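Local structure of mandelate racemase/muconate lactonizing enzyme-like protein (Rubrobacter xylanophilus DSM 9941, 3CYJ) at residues P133-G138 and L313-Y318; Y143-L148 and P175-A180; T35-E40 and V56-F61; Y16-D21 and H322-R327; M192-G197 and Y219-V224. The protein belongs to the enolase superfamily, joining an N-terminal capping domain to a C-terminal TIM-type barrel that binds a sodium ion among acidic side chains. All blocks are in the same frame, centred on the assembly; numbering follows the deposited sequence.

Contact 1 of 5, residues P133-G138 and L313-Y318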
# COMPACT_ATOMS: atom_id res chain seq x y z
N PRO A 133 18.25 27.03 -20.44
CA PRO A 133 17.14 27.96 -20.46
C PRO A 133 16.77 28.47 -19.06
O PRO A 133 16.97 27.77 -18.03
CB PRO A 133 16.03 27.14 -21.08
CG PRO A 133 16.41 25.70 -20.88
CD PRO A 133 17.86 25.64 -20.75
N VAL A 134 16.32 29.72 -19.02
CA VAL A 134 15.98 30.36 -17.76
C VAL A 134 14.52 30.79 -17.71
O VAL A 134 13.83 30.88 -18.76
CB VAL A 134 16.89 31.59 -17.42
CG1 VAL A 134 18.33 31.26 -17.62
CG2 VAL A 134 16.50 32.85 -18.24
N TYR A 135 14.02 31.04 -16.50
CA TYR A 135 12.83 31.88 -16.41
C TYR A 135 13.16 33.08 -15.53
O TYR A 135 13.92 32.95 -14.55
CB TYR A 135 11.62 31.10 -15.89
CG TYR A 135 11.73 30.56 -14.47
CD1 TYR A 135 11.24 31.29 -13.40
CD2 TYR A 135 12.27 29.29 -14.23
CE1 TYR A 135 11.29 30.81 -12.11
CE2 TYR A 135 12.34 28.78 -12.94
CZ TYR A 135 11.83 29.55 -11.89
OH TYR A 135 11.88 29.06 -10.63
N GLY A 136 12.60 34.24 -15.88
CA GLY A 136 12.71 35.42 -15.06
C GLY A 136 11.81 35.29 -13.84
O GLY A 136 10.63 34.98 -13.96
N SER A 137 12.35 35.53 -12.65
CA SER A 137 11.60 35.24 -11.42
C SER A 137 11.58 36.46 -10.43
O SER A 137 12.62 36.90 -9.99
CB SER A 137 12.17 33.98 -10.76
OG SER A 137 11.54 33.76 -9.50
N GLY A 138 10.40 37.00 -10.13
CA GLY A 138 10.24 38.11 -9.21
C GLY A 138 8.77 38.22 -8.84
O GLY A 138 8.17 37.25 -8.30
N LEU A 313 17.45 18.75 -16.66
CA LEU A 313 17.11 20.20 -16.59
C LEU A 313 15.96 20.69 -17.50
O LEU A 313 16.01 20.52 -18.73
CB LEU A 313 18.36 21.06 -16.83
CG LEU A 313 18.13 22.56 -16.64
CD1 LEU A 313 18.12 23.02 -15.17
CD2 LEU A 313 19.15 23.31 -17.42
N LEU A 314 14.93 21.27 -16.90
CA LEU A 314 13.89 21.97 -17.63
C LEU A 314 14.31 23.44 -17.78
O LEU A 314 14.26 24.01 -18.88
CB LEU A 314 12.59 21.93 -16.86
CG LEU A 314 11.32 22.38 -17.58
CD1 LEU A 314 11.18 21.64 -18.90
CD2 LEU A 314 10.11 22.15 -16.69
N HIS A 315 14.67 24.06 -16.66
CA HIS A 315 15.09 25.48 -16.63
C HIS A 315 15.69 25.84 -15.30
O HIS A 315 15.61 25.07 -14.31
CB HIS A 315 13.95 26.45 -16.94
CG HIS A 315 12.63 26.10 -16.32
ND1 HIS A 315 12.47 25.84 -14.97
CD2 HIS A 315 11.38 26.03 -16.87
CE1 HIS A 315 11.19 25.61 -14.72
NE2 HIS A 315 10.52 25.71 -15.85
N LEU A 316 16.29 27.03 -15.28
CA LEU A 316 16.86 27.57 -14.05
C LEU A 316 16.19 28.89 -13.78
O LEU A 316 15.74 29.59 -14.72
CB LEU A 316 18.41 27.65 -14.12
CG LEU A 316 19.19 28.82 -14.75
CD1 LEU A 316 18.90 30.27 -14.19
CD2 LEU A 316 20.70 28.56 -14.70
N GLU A 317 16.07 29.21 -12.50
CA GLU A 317 15.41 30.42 -12.04
C GLU A 317 16.39 31.61 -12.09
O GLU A 317 17.44 31.61 -11.40
CB GLU A 317 14.95 30.27 -10.59
CG GLU A 317 14.32 31.52 -10.04
CD GLU A 317 13.96 31.39 -8.60
OE1 GLU A 317 14.68 30.68 -7.85
OE2 GLU A 317 12.95 32.01 -8.24
N TYR A 318 16.02 32.58 -12.90
CA TYR A 318 16.77 33.84 -12.97
C TYR A 318 16.20 34.76 -11.91
O TYR A 318 15.33 35.58 -12.20
CB TYR A 318 16.60 34.48 -14.38
CG TYR A 318 17.49 35.64 -14.60
CD1 TYR A 318 18.89 35.45 -14.78
CD2 TYR A 318 16.98 36.93 -14.57
CE1 TYR A 318 19.75 36.56 -14.95
CE2 TYR A 318 17.83 38.04 -14.72
CZ TYR A 318 19.20 37.84 -14.93
OH TYR A 318 20.02 38.94 -15.07
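Val134, Tyr135 and Gly136 of the first barrel strand pair in parallel with Leu316, Glu317 and Tyr318 of the last, closing the TIM-type barrel. The ladder runs through four backbone bonds, beginning with Leu316 N to Pro133 O (2.9 Å) and including Tyr318 N to Tyr135 O (2.7 Å). On the face carrying Val134 and Leu316, the two side chains run alongside one another, with Val134 CG1 3.6 Å from Leu316 CD1.

The other face, lined by Tyr135 and Glu317, looks into the barrel. Tyr135 CG is tucked over its own main chain, flanked by N and C (chi1 64°), which brings the ring back toward strand 313-319. Glu317 CA sits over one face of that ring, 3.8 Å from its centroid. The Tyr135 edge, at CD2, is turned to the face of His315 in a T-shaped pair with planes 73° apart; His315 ND1 is in turn bonded to Ser295. Beyond the ring, Glu317 reaches out fully extended, and Ser137 OG donates to the anti lone pair of Glu317 OE2 at 2.6 Å.

Lys164, on the adjacent strand 162-166, forms a salt bridge with Glu317 OE2 and a hydrogen bond with Tyr135 OH, while Cys298 N bonds to Glu317 OE1. Both oxygens of this buried carboxylate are therefore held by donors from separate parts of the chain, which should fix its rotation at the inner wall of the barrel.

Contact 2 of 5, residues Y143-L148 and P175-A180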
# COMPACT_ATOMS: atom_id res chain seq x y z
N TYR A 143 4.74 44.26 -4.69
CA TYR A 143 4.70 45.13 -5.87
C TYR A 143 3.30 45.67 -6.17
O TYR A 143 2.33 44.89 -6.30
CB TYR A 143 5.15 44.39 -7.11
CG TYR A 143 6.64 44.21 -7.25
CD1 TYR A 143 7.51 44.62 -6.26
CD2 TYR A 143 7.17 43.59 -8.37
CE1 TYR A 143 8.90 44.44 -6.40
CE2 TYR A 143 8.53 43.42 -8.52
CZ TYR A 143 9.39 43.83 -7.54
OH TYR A 143 10.76 43.62 -7.72
N PRO A 144 3.18 47.00 -6.34
CA PRO A 144 1.90 47.42 -6.94
C PRO A 144 1.81 46.87 -8.36
O PRO A 144 2.83 46.48 -8.92
CB PRO A 144 1.99 48.96 -6.93
CG PRO A 144 3.15 49.30 -5.97
CD PRO A 144 4.11 48.12 -6.12
N LEU A 145 0.61 46.85 -8.93
CA LEU A 145 0.30 46.25 -10.25
C LEU A 145 1.20 46.69 -11.43
O LEU A 145 1.64 45.85 -12.23
CB LEU A 145 -1.13 46.60 -10.58
CG LEU A 145 -2.31 45.65 -10.42
CD1 LEU A 145 -2.00 44.41 -9.62
CD2 LEU A 145 -3.46 46.44 -9.84
N ARG A 146 1.47 47.99 -11.52
CA ARG A 146 2.34 48.59 -12.55
C ARG A 146 3.74 48.05 -12.47
O ARG A 146 4.35 47.73 -13.49
CB ARG A 146 2.37 50.16 -12.47
N ARG A 147 4.27 47.96 -11.25
CA ARG A 147 5.65 47.56 -11.09
C ARG A 147 5.80 46.03 -11.39
O ARG A 147 6.81 45.56 -11.95
CB ARG A 147 6.18 47.99 -9.72
CG ARG A 147 7.12 47.02 -9.09
CD ARG A 147 8.21 47.59 -8.22
NE ARG A 147 8.05 48.96 -7.79
CZ ARG A 147 9.08 49.79 -7.72
NH1 ARG A 147 8.91 51.05 -7.33
NH2 ARG A 147 10.29 49.35 -8.06
N LEU A 148 4.76 45.28 -11.04
CA LEU A 148 4.68 43.86 -11.40
C LEU A 148 4.64 43.70 -12.93
O LEU A 148 5.39 42.92 -13.52
CB LEU A 148 3.43 43.25 -10.73
CG LEU A 148 2.95 41.87 -11.17
CD1 LEU A 148 3.98 40.77 -10.78
CD2 LEU A 148 1.54 41.54 -10.60
N PRO A 175 -6.35 37.23 -8.15
CA PRO A 175 -6.96 37.16 -9.49
C PRO A 175 -6.67 38.37 -10.37
O PRO A 175 -6.26 38.19 -11.50
CB PRO A 175 -8.44 37.00 -9.21
CG PRO A 175 -8.47 36.38 -7.83
CD PRO A 175 -7.36 37.01 -7.10
N GLU A 176 -6.79 39.59 -9.87
CA GLU A 176 -6.34 40.70 -10.72
C GLU A 176 -4.84 40.82 -10.90
O GLU A 176 -4.41 41.29 -11.95
CB GLU A 176 -7.00 42.04 -10.41
CG GLU A 176 -6.74 42.61 -9.08
CD GLU A 176 -7.25 44.08 -8.96
OE1 GLU A 176 -7.61 44.49 -7.82
OE2 GLU A 176 -7.30 44.82 -10.00
N ARG A 177 -4.04 40.38 -9.92
CA ARG A 177 -2.60 40.43 -10.10
C ARG A 177 -2.17 39.46 -11.20
O ARG A 177 -1.34 39.81 -12.02
CB ARG A 177 -1.86 40.18 -8.78
CG ARG A 177 -2.17 41.23 -7.71
CD ARG A 177 -1.39 41.03 -6.43
NE ARG A 177 0.07 41.10 -6.61
CZ ARG A 177 0.78 42.23 -6.63
NH1 ARG A 177 0.16 43.41 -6.50
NH2 ARG A 177 2.11 42.16 -6.79
N VAL A 178 -2.76 38.26 -11.25
CA VAL A 178 -2.42 37.33 -12.34
C VAL A 178 -2.97 37.76 -13.70
O VAL A 178 -2.31 37.61 -14.72
CB VAL A 178 -2.80 35.83 -12.05
CG1 VAL A 178 -2.00 35.28 -10.87
CG2 VAL A 178 -4.28 35.64 -11.82
N ARG A 179 -4.18 38.32 -13.71
CA ARG A 179 -4.75 38.92 -14.93
C ARG A 179 -3.90 40.05 -15.48
O ARG A 179 -3.68 40.11 -16.68
CB ARG A 179 -6.20 39.34 -14.70
CG ARG A 179 -7.12 38.09 -14.78
CD ARG A 179 -8.59 38.45 -14.80
NE ARG A 179 -8.90 39.31 -13.67
CZ ARG A 179 -9.68 38.94 -12.65
NH1 ARG A 179 -10.23 37.69 -12.67
NH2 ARG A 179 -9.92 39.82 -11.65
N ALA A 180 -3.40 40.91 -14.59
CA ALA A 180 -2.46 42.00 -14.94
C ALA A 180 -1.14 41.50 -15.49
O ALA A 180 -0.57 42.09 -16.43
CB ALA A 180 -2.19 42.91 -13.71
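Arg177 spans the gap between two neighbouring helices and illustrates how one long side chain can serve apolar and polar partners in turn. Its CB lies 4.1 Å from Leu148 CD2, and its CG touches Leu145 CD1 at 3.7 Å. A turn about the CG-CD bond (chi3 60°) then directs the guanidinium toward the residues leading into helix 145-157. There Leu148 CD2 lies over one face of the group, toward its rim, while Tyr143 O meets the edge in plane.

That single carbonyl oxygen accepts hydrogen bonds from both terminal nitrogens: NH1 of Arg177 approaches Tyr143 O at 2.6 Å, nearly in line with the C=O bond, and NH2 of Arg177 reaches the same Tyr143 O at 2.8 Å on a lone pair. Because a second conformer of Arg177 was also modelled, this end-on grip may be only partly occupied.

Alongside, Leu145 continues the apolar seam, its CG 4.3 Å from Ala180 CB, and its CD2 comes near Glu176 OE2, the two side chains roughly perpendicular. Pro144 holds the N-cap position, its O accepting from Leu148 N at 3.1 Å; the gripped carbonyl, of Tyr143, is that of the residue before the cap. Leu148 and Val178 both rest on Met165 of strand 162-166. Two successive helices packed together over a strand of the barrel are the characteristic outer layer of a TIM-type beta/alpha-barrel.

Contact 3 of 5, residues T35-E40 and V56-F61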
# COMPACT_ATOMS: atom_id res chain seq x y z
N THR A 35 21.86 38.65 2.02
CA THR A 35 23.20 38.42 2.47
C THR A 35 23.85 37.27 1.67
O THR A 35 23.34 36.15 1.66
CB THR A 35 23.24 38.14 3.97
OG1 THR A 35 22.73 39.29 4.67
CG2 THR A 35 24.64 37.87 4.40
N MET A 36 24.97 37.57 1.00
CA MET A 36 25.80 36.61 0.37
C MET A 36 27.00 36.25 1.23
O MET A 36 27.72 37.12 1.71
CB MET A 36 26.26 37.10 -1.01
CG MET A 36 27.06 36.07 -1.81
SD MET A 36 28.03 36.83 -3.21
CE MET A 36 26.72 37.10 -4.31
N ILE A 37 27.25 34.96 1.42
CA ILE A 37 28.45 34.57 2.12
C ILE A 37 29.41 34.03 1.07
O ILE A 37 29.01 33.20 0.26
CB ILE A 37 28.18 33.54 3.26
CG1 ILE A 37 27.16 34.11 4.28
CG2 ILE A 37 29.48 33.14 3.94
CD1 ILE A 37 25.68 33.93 3.86
N LEU A 38 30.65 34.51 1.07
CA LEU A 38 31.56 34.25 -0.04
C LEU A 38 32.77 33.50 0.46
O LEU A 38 33.39 33.91 1.44
CB LEU A 38 31.99 35.58 -0.73
CG LEU A 38 33.01 35.33 -1.91
CD1 LEU A 38 32.35 34.80 -3.22
CD2 LEU A 38 33.80 36.58 -2.14
N VAL A 39 33.08 32.38 -0.18
CA VAL A 39 34.27 31.62 0.16
C VAL A 39 35.28 31.74 -0.98
O VAL A 39 34.92 31.64 -2.19
CB VAL A 39 33.92 30.12 0.46
CG1 VAL A 39 35.16 29.26 0.75
CG2 VAL A 39 32.90 30.04 1.61
N GLU A 40 36.54 31.99 -0.61
CA GLU A 40 37.60 31.90 -1.60
C GLU A 40 38.59 30.86 -1.21
O GLU A 40 39.12 30.86 -0.06
CB GLU A 40 38.29 33.24 -1.87
CG GLU A 40 37.29 34.31 -2.33
CD GLU A 40 38.01 35.56 -2.85
OE1 GLU A 40 39.22 35.66 -2.54
OE2 GLU A 40 37.39 36.42 -3.55
N VAL A 56 24.52 35.58 8.04
CA VAL A 56 25.95 35.79 8.24
C VAL A 56 26.53 34.65 9.07
O VAL A 56 27.72 34.35 8.95
CB VAL A 56 26.34 37.16 8.99
CG1 VAL A 56 26.13 38.32 8.10
CG2 VAL A 56 25.56 37.36 10.31
N SER A 57 25.71 34.03 9.92
CA SER A 57 26.26 32.94 10.74
C SER A 57 26.84 31.81 9.88
O SER A 57 27.67 31.05 10.37
CB SER A 57 25.23 32.41 11.75
OG SER A 57 24.06 31.97 11.10
N VAL A 58 26.44 31.72 8.61
CA VAL A 58 27.01 30.73 7.67
C VAL A 58 28.55 30.86 7.57
O VAL A 58 29.29 29.86 7.62
CB VAL A 58 26.34 30.86 6.25
CG1 VAL A 58 27.09 30.04 5.18
CG2 VAL A 58 24.86 30.47 6.30
N GLY A 59 29.05 32.11 7.51
CA GLY A 59 30.49 32.38 7.50
C GLY A 59 31.26 31.87 8.70
O GLY A 59 32.32 31.26 8.58
N ARG A 60 30.70 32.09 9.88
CA ARG A 60 31.27 31.51 11.10
C ARG A 60 31.32 29.94 11.10
O ARG A 60 32.32 29.31 11.53
CB ARG A 60 30.50 32.05 12.34
CG ARG A 60 31.22 31.70 13.66
CD ARG A 60 32.64 32.40 13.69
NE ARG A 60 33.58 31.72 14.58
CZ ARG A 60 33.70 31.97 15.89
NH1 ARG A 60 32.91 32.89 16.49
NH2 ARG A 60 34.61 31.30 16.60
N PHE A 61 30.23 29.31 10.60
CA PHE A 61 30.22 27.86 10.42
C PHE A 61 31.36 27.37 9.50
O PHE A 61 32.02 26.38 9.80
CB PHE A 61 28.85 27.39 9.84
CG PHE A 61 28.61 25.89 9.99
CD1 PHE A 61 27.81 25.40 11.02
CD2 PHE A 61 29.18 24.97 9.09
CE1 PHE A 61 27.58 23.98 11.16
CE2 PHE A 61 28.96 23.59 9.21
CZ PHE A 61 28.15 23.09 10.26
O HOH W 1 22.63 38.24 7.68
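Ile37 lays both of its branches against the first turn of helix 57-70, crossing Val58 and reaching the bare backbone at Gly59. With CG1 beside the backbone N and CG2 anti to it (chi1 -57°), the side chain straddles two targets. The longer branch covers Val58, whose CB is 3.9 Å from Ile37 CG1 and equally far from Ile37 CD1. The shorter branch, Ile37 CG2, comes to 3.7 Å from Gly59 N, where it rests on main chain, Gly59 having no side chain. Val58 answers with CG1, anti to its own backbone N, which rests 4.1 Å from Ile37 CB.

Nearer the start of the strand the packing is thinner. Thr35 CG2 meets Val56 CG1 at 4.0 Å, and the polar side of the threonine is linked to segment 56-61 by water: one molecule lies 3.2 Å from Thr35 OG1 and accepts from Val56 N. The same hydroxyl is bonded to Thr17 on the adjacent strand.

The pair belongs to the N-terminal capping domain of this superfamily, in which an antiparallel sheet is covered by helices. Val58 also touches Ala101 of helix 97-116, while Ser57 and Phe61 pack against Phe61 and Ser57, respectively, of a second subunit. No direct hydrogen bond joins 35-40 to 56-61; strand and helix are held by branched aliphatic groups in close apposition, with a single water bridging their polar margin, so their spacing here probably depends more on apolar packing than on directional bonds.

Contact 4 of 5, residues Y16-D21 and H322-R327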
# COMPACT_ATOMS: atom_id res chain seq x y z
N TYR A 16 28.43 39.81 2.57
CA TYR A 16 27.98 41.10 2.07
C TYR A 16 26.48 41.12 2.16
O TYR A 16 25.80 40.11 1.86
CB TYR A 16 28.43 41.31 0.62
CG TYR A 16 29.88 40.98 0.47
CD1 TYR A 16 30.88 41.95 0.71
CD2 TYR A 16 30.27 39.68 0.18
CE1 TYR A 16 32.22 41.63 0.63
CE2 TYR A 16 31.58 39.34 0.11
CZ TYR A 16 32.58 40.32 0.33
OH TYR A 16 33.92 39.95 0.24
N THR A 17 25.96 42.26 2.58
CA THR A 17 24.54 42.47 2.67
C THR A 17 24.17 43.60 1.75
O THR A 17 24.78 44.66 1.81
CB THR A 17 24.13 42.85 4.14
OG1 THR A 17 24.53 41.80 5.02
CG2 THR A 17 22.61 43.09 4.27
N VAL A 18 23.17 43.37 0.90
CA VAL A 18 22.71 44.33 -0.11
C VAL A 18 21.18 44.57 -0.01
O VAL A 18 20.37 43.63 -0.15
CB VAL A 18 23.02 43.82 -1.54
CG1 VAL A 18 22.59 44.83 -2.56
CG2 VAL A 18 24.51 43.44 -1.69
N PRO A 19 20.78 45.83 0.23
CA PRO A 19 19.37 46.14 0.18
C PRO A 19 18.74 45.71 -1.13
O PRO A 19 19.34 45.84 -2.17
CB PRO A 19 19.34 47.69 0.30
CG PRO A 19 20.58 47.99 1.11
CD PRO A 19 21.60 47.03 0.52
N THR A 20 17.52 45.22 -1.06
CA THR A 20 16.68 45.00 -2.23
C THR A 20 16.36 46.37 -2.82
O THR A 20 16.41 47.39 -2.11
CB THR A 20 15.36 44.25 -1.85
OG1 THR A 20 14.71 44.92 -0.75
CG2 THR A 20 15.66 42.82 -1.37
N ASP A 21 16.03 46.42 -4.11
CA ASP A 21 15.70 47.70 -4.74
C ASP A 21 14.25 48.17 -4.44
O ASP A 21 13.83 49.23 -4.88
CB ASP A 21 16.05 47.69 -6.24
CG ASP A 21 15.30 46.60 -7.04
OD1 ASP A 21 14.48 45.86 -6.45
OD2 ASP A 21 15.52 46.47 -8.26
N HIS A 322 18.97 37.93 -6.80
CA HIS A 322 20.27 37.32 -6.91
C HIS A 322 20.99 37.76 -8.13
O HIS A 322 22.19 38.05 -8.04
CB HIS A 322 20.16 35.80 -6.89
CG HIS A 322 19.71 35.28 -5.57
ND1 HIS A 322 19.45 33.95 -5.34
CD2 HIS A 322 19.46 35.93 -4.40
CE1 HIS A 322 19.08 33.79 -4.08
NE2 HIS A 322 19.07 34.99 -3.49
N ALA A 323 20.30 37.75 -9.27
CA ALA A 323 20.84 38.34 -10.48
C ALA A 323 21.41 39.75 -10.18
O ALA A 323 22.57 40.05 -10.46
CB ALA A 323 19.75 38.43 -11.55
N ARG A 324 20.60 40.58 -9.55
CA ARG A 324 21.01 41.95 -9.21
C ARG A 324 22.24 42.00 -8.28
O ARG A 324 23.19 42.69 -8.56
CB ARG A 324 19.83 42.69 -8.59
CG ARG A 324 20.12 44.08 -8.03
CD ARG A 324 18.80 44.70 -7.49
NE ARG A 324 19.01 46.04 -6.98
CZ ARG A 324 19.35 46.32 -5.72
NH1 ARG A 324 19.46 45.35 -4.82
NH2 ARG A 324 19.57 47.58 -5.38
N VAL A 325 22.22 41.25 -7.18
CA VAL A 325 23.39 41.18 -6.28
C VAL A 325 24.64 40.63 -6.99
O VAL A 325 25.75 41.03 -6.69
CB VAL A 325 23.04 40.32 -5.02
CG1 VAL A 325 24.31 39.78 -4.28
CG2 VAL A 325 22.13 41.08 -4.08
N GLU A 326 24.46 39.66 -7.89
CA GLU A 326 25.60 39.09 -8.60
C GLU A 326 26.23 40.11 -9.59
O GLU A 326 27.44 40.19 -9.65
CB GLU A 326 25.22 37.74 -9.24
CG GLU A 326 25.13 36.60 -8.21
CD GLU A 326 24.09 35.47 -8.54
OE1 GLU A 326 23.69 35.30 -9.71
OE2 GLU A 326 23.70 34.73 -7.61
N ARG A 327 25.42 40.90 -10.31
CA ARG A 327 25.92 41.90 -11.26
C ARG A 327 26.60 43.05 -10.51
O ARG A 327 27.56 43.64 -11.00
CB ARG A 327 24.79 42.48 -12.16
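Val18 and Val325 form the close apolar part of this contact, overlapping antiparallel to one another with Val18 CB 3.8 Å from Val325 CG2. Both are buried, and Val325 also touches Thr34 and Met36 of strand 33-43. Beside them Arg324 stretches out, its chain straight from CG to NE (chi2 178°, chi3 -178°), and its NH1 donates to Pro19 O at 2.7 Å, within the carbonyl plane although the oxygen is tilted 17° from that of the guanidinium.

The pairing crosses a domain boundary: strand 8-26 belongs to the capping domain, and helix 320-329 follows the last strand of the TIM-type barrel. Strand segment and helix segment pass with their axes 9.9 Å apart at their closest.

Towards solvent the grip slackens. Exposed Asp21 covers one face of the Arg324 guanidinium with its CB, 3.5 Å from Arg324 NE, instead of meeting the edge with its carboxylate. Asp21 OD2 is a long 3.7 Å from Arg324 NE and well out of the guanidinium plane, leaving an attraction of charges without a hydrogen bond. The other carboxylate oxygen, Asp21 OD1, is instead bonded to His320 NE2.

Contact 5 of 5, residues M192-G197 and Y219-V224. With NA (sodium ion), chain E.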
# COMPACT_ATOMS: atom_id res chain seq x y z
N MET A 192 4.20 31.46 -14.52
CA MET A 192 4.42 30.53 -13.44
C MET A 192 4.13 31.24 -12.12
O MET A 192 4.44 32.42 -11.96
CB MET A 192 5.90 30.10 -13.47
CG MET A 192 6.46 29.60 -14.89
SD MET A 192 8.25 29.61 -15.02
CE MET A 192 8.63 28.40 -13.75
N VAL A 193 3.53 30.54 -11.15
CA VAL A 193 3.30 31.14 -9.80
C VAL A 193 4.00 30.39 -8.66
O VAL A 193 4.23 29.18 -8.73
CB VAL A 193 1.78 31.42 -9.49
CG1 VAL A 193 1.12 32.39 -10.58
CG2 VAL A 193 0.99 30.13 -9.31
N ASP A 194 4.33 31.12 -7.60
CA ASP A 194 4.97 30.56 -6.45
C ASP A 194 4.21 31.03 -5.21
O ASP A 194 4.04 32.22 -5.02
CB ASP A 194 6.45 30.98 -6.42
CG ASP A 194 7.22 30.35 -5.25
OD1 ASP A 194 6.68 29.59 -4.38
OD2 ASP A 194 8.41 30.68 -5.15
N ALA A 195 3.75 30.07 -4.38
CA ALA A 195 2.90 30.39 -3.22
C ALA A 195 3.74 30.37 -1.92
O ALA A 195 3.27 30.81 -0.85
CB ALA A 195 1.73 29.41 -3.13
N ASN A 196 4.97 29.85 -2.02
CA ASN A 196 5.88 29.78 -0.88
C ASN A 196 5.16 29.21 0.35
O ASN A 196 5.26 29.79 1.47
CB ASN A 196 6.47 31.18 -0.57
CG ASN A 196 7.43 31.65 -1.66
OD1 ASN A 196 8.62 31.34 -1.57
ND2 ASN A 196 6.90 32.28 -2.74
N GLY A 197 4.41 28.14 0.13
CA GLY A 197 3.70 27.41 1.19
C GLY A 197 2.53 28.13 1.85
O GLY A 197 2.15 27.80 2.97
N TYR A 219 2.39 26.49 -13.95
CA TYR A 219 3.37 26.08 -12.92
C TYR A 219 2.91 26.63 -11.60
O TYR A 219 2.61 27.82 -11.49
CB TYR A 219 4.71 26.69 -13.27
CG TYR A 219 5.95 26.22 -12.51
CD1 TYR A 219 6.75 25.22 -13.05
CD2 TYR A 219 6.42 26.89 -11.35
CE1 TYR A 219 7.92 24.81 -12.43
CE2 TYR A 219 7.62 26.50 -10.72
CZ TYR A 219 8.36 25.47 -11.28
OH TYR A 219 9.55 25.00 -10.74
N LEU A 220 2.82 25.74 -10.61
CA LEU A 220 2.39 26.13 -9.28
C LEU A 220 3.43 25.59 -8.30
O LEU A 220 3.47 24.41 -8.03
CB LEU A 220 0.97 25.59 -8.95
CG LEU A 220 0.50 25.80 -7.48
CD1 LEU A 220 0.76 27.27 -7.00
CD2 LEU A 220 -0.95 25.42 -7.25
N GLU A 221 4.26 26.50 -7.75
CA GLU A 221 5.32 26.13 -6.87
C GLU A 221 4.95 26.28 -5.36
O GLU A 221 4.34 27.28 -4.94
CB GLU A 221 6.55 26.96 -7.18
CG GLU A 221 7.76 26.44 -6.45
CD GLU A 221 8.95 27.39 -6.56
OE1 GLU A 221 9.02 28.16 -7.55
OE2 GLU A 221 9.81 27.36 -5.63
N GLU A 222 5.31 25.26 -4.57
CA GLU A 222 5.12 25.32 -3.12
C GLU A 222 3.72 25.73 -2.70
O GLU A 222 3.55 26.62 -1.85
CB GLU A 222 6.16 26.23 -2.49
CG GLU A 222 7.55 25.56 -2.44
CD GLU A 222 8.69 26.48 -1.94
OE1 GLU A 222 8.46 27.70 -1.73
OE2 GLU A 222 9.84 25.99 -1.78
N PRO A 223 2.70 25.03 -3.24
CA PRO A 223 1.35 25.45 -2.88
C PRO A 223 1.12 25.25 -1.37
O PRO A 223 0.42 26.05 -0.74
CB PRO A 223 0.46 24.52 -3.69
CG PRO A 223 1.33 23.24 -3.93
CD PRO A 223 2.75 23.76 -4.02
N VAL A 224 1.66 24.15 -0.82
CA VAL A 224 1.56 23.89 0.61
C VAL A 224 2.97 23.83 1.17
O VAL A 224 3.94 23.81 0.39
CB VAL A 224 0.78 22.58 0.95
CG1 VAL A 224 -0.66 22.71 0.54
CG2 VAL A 224 1.47 21.33 0.34
NA NA E . 9.66 29.11 -3.72
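The sodium site lies where Asp194, Glu221 and Glu222 converge at the C-terminal ends of two parallel barrel strands, in the region where barrels of the enolase superfamily hold their metal. Strands 190-194 and 219-221 are joined through helix 201-215 in a beta-alpha-beta crossover. Sodium is bound by Asp194 OD2 at 2.5 Å, Glu221 OE2 at 2.6 Å and Glu222 OE1 at 2.7 Å.

Asp194 and Glu221 lie with their carboxylate planes stacked, only 17° apart. Such crowding of negative groups is probably eased by the sodium ion they share and by two lysines: Lys166 bonds to Asp194 OD2, and Lys164 forms a salt bridge with Glu221 OE1. The other oxygen, Asp194 OD1, closes an Asx turn by accepting from Asn196 N at 2.9 Å, from above the carboxylate plane, which probably steadies the orientation of this metal ligand.

Backbone bonds tie the two ligand-bearing segments together. Ala195 N meets Glu221 O at 2.9 Å in an almost straight bond, and beyond the strands Gly197 N donates to Glu222 O at 2.6 Å. At the other end of the pair, deeper in the barrel, a bend at the thioether (chi3 64°) folds the methyl of Met192 over Tyr219: its CE sits 3.5 Å from the ring centroid, only 6° off the normal.

The five contacts follow one chain through two domains. Contacts 1 and 5 share the barrel sheet, their centres about 15 Å apart, and meet inside the barrel where Tyr135 CG lies 3.7 Å from Met192 SD; the Glu317 side chain of contact 1 comes within about 6 Å of the sodium bound in contact 5. Contact 2 lies in the outer helical layer and reaches contact 5 through Val178 on Val193. Contacts 3 and 4 meet through neighbouring strands, with Met36 N 2.8 Å from Tyr16 O, a probable hydrogen bond. Contact 4, which joins cap to barrel, also touches contact 1 within the barrel domain, Ala323 against Tyr318, whereas contact 3 stays about 28 Å from contact 5, centre to centre.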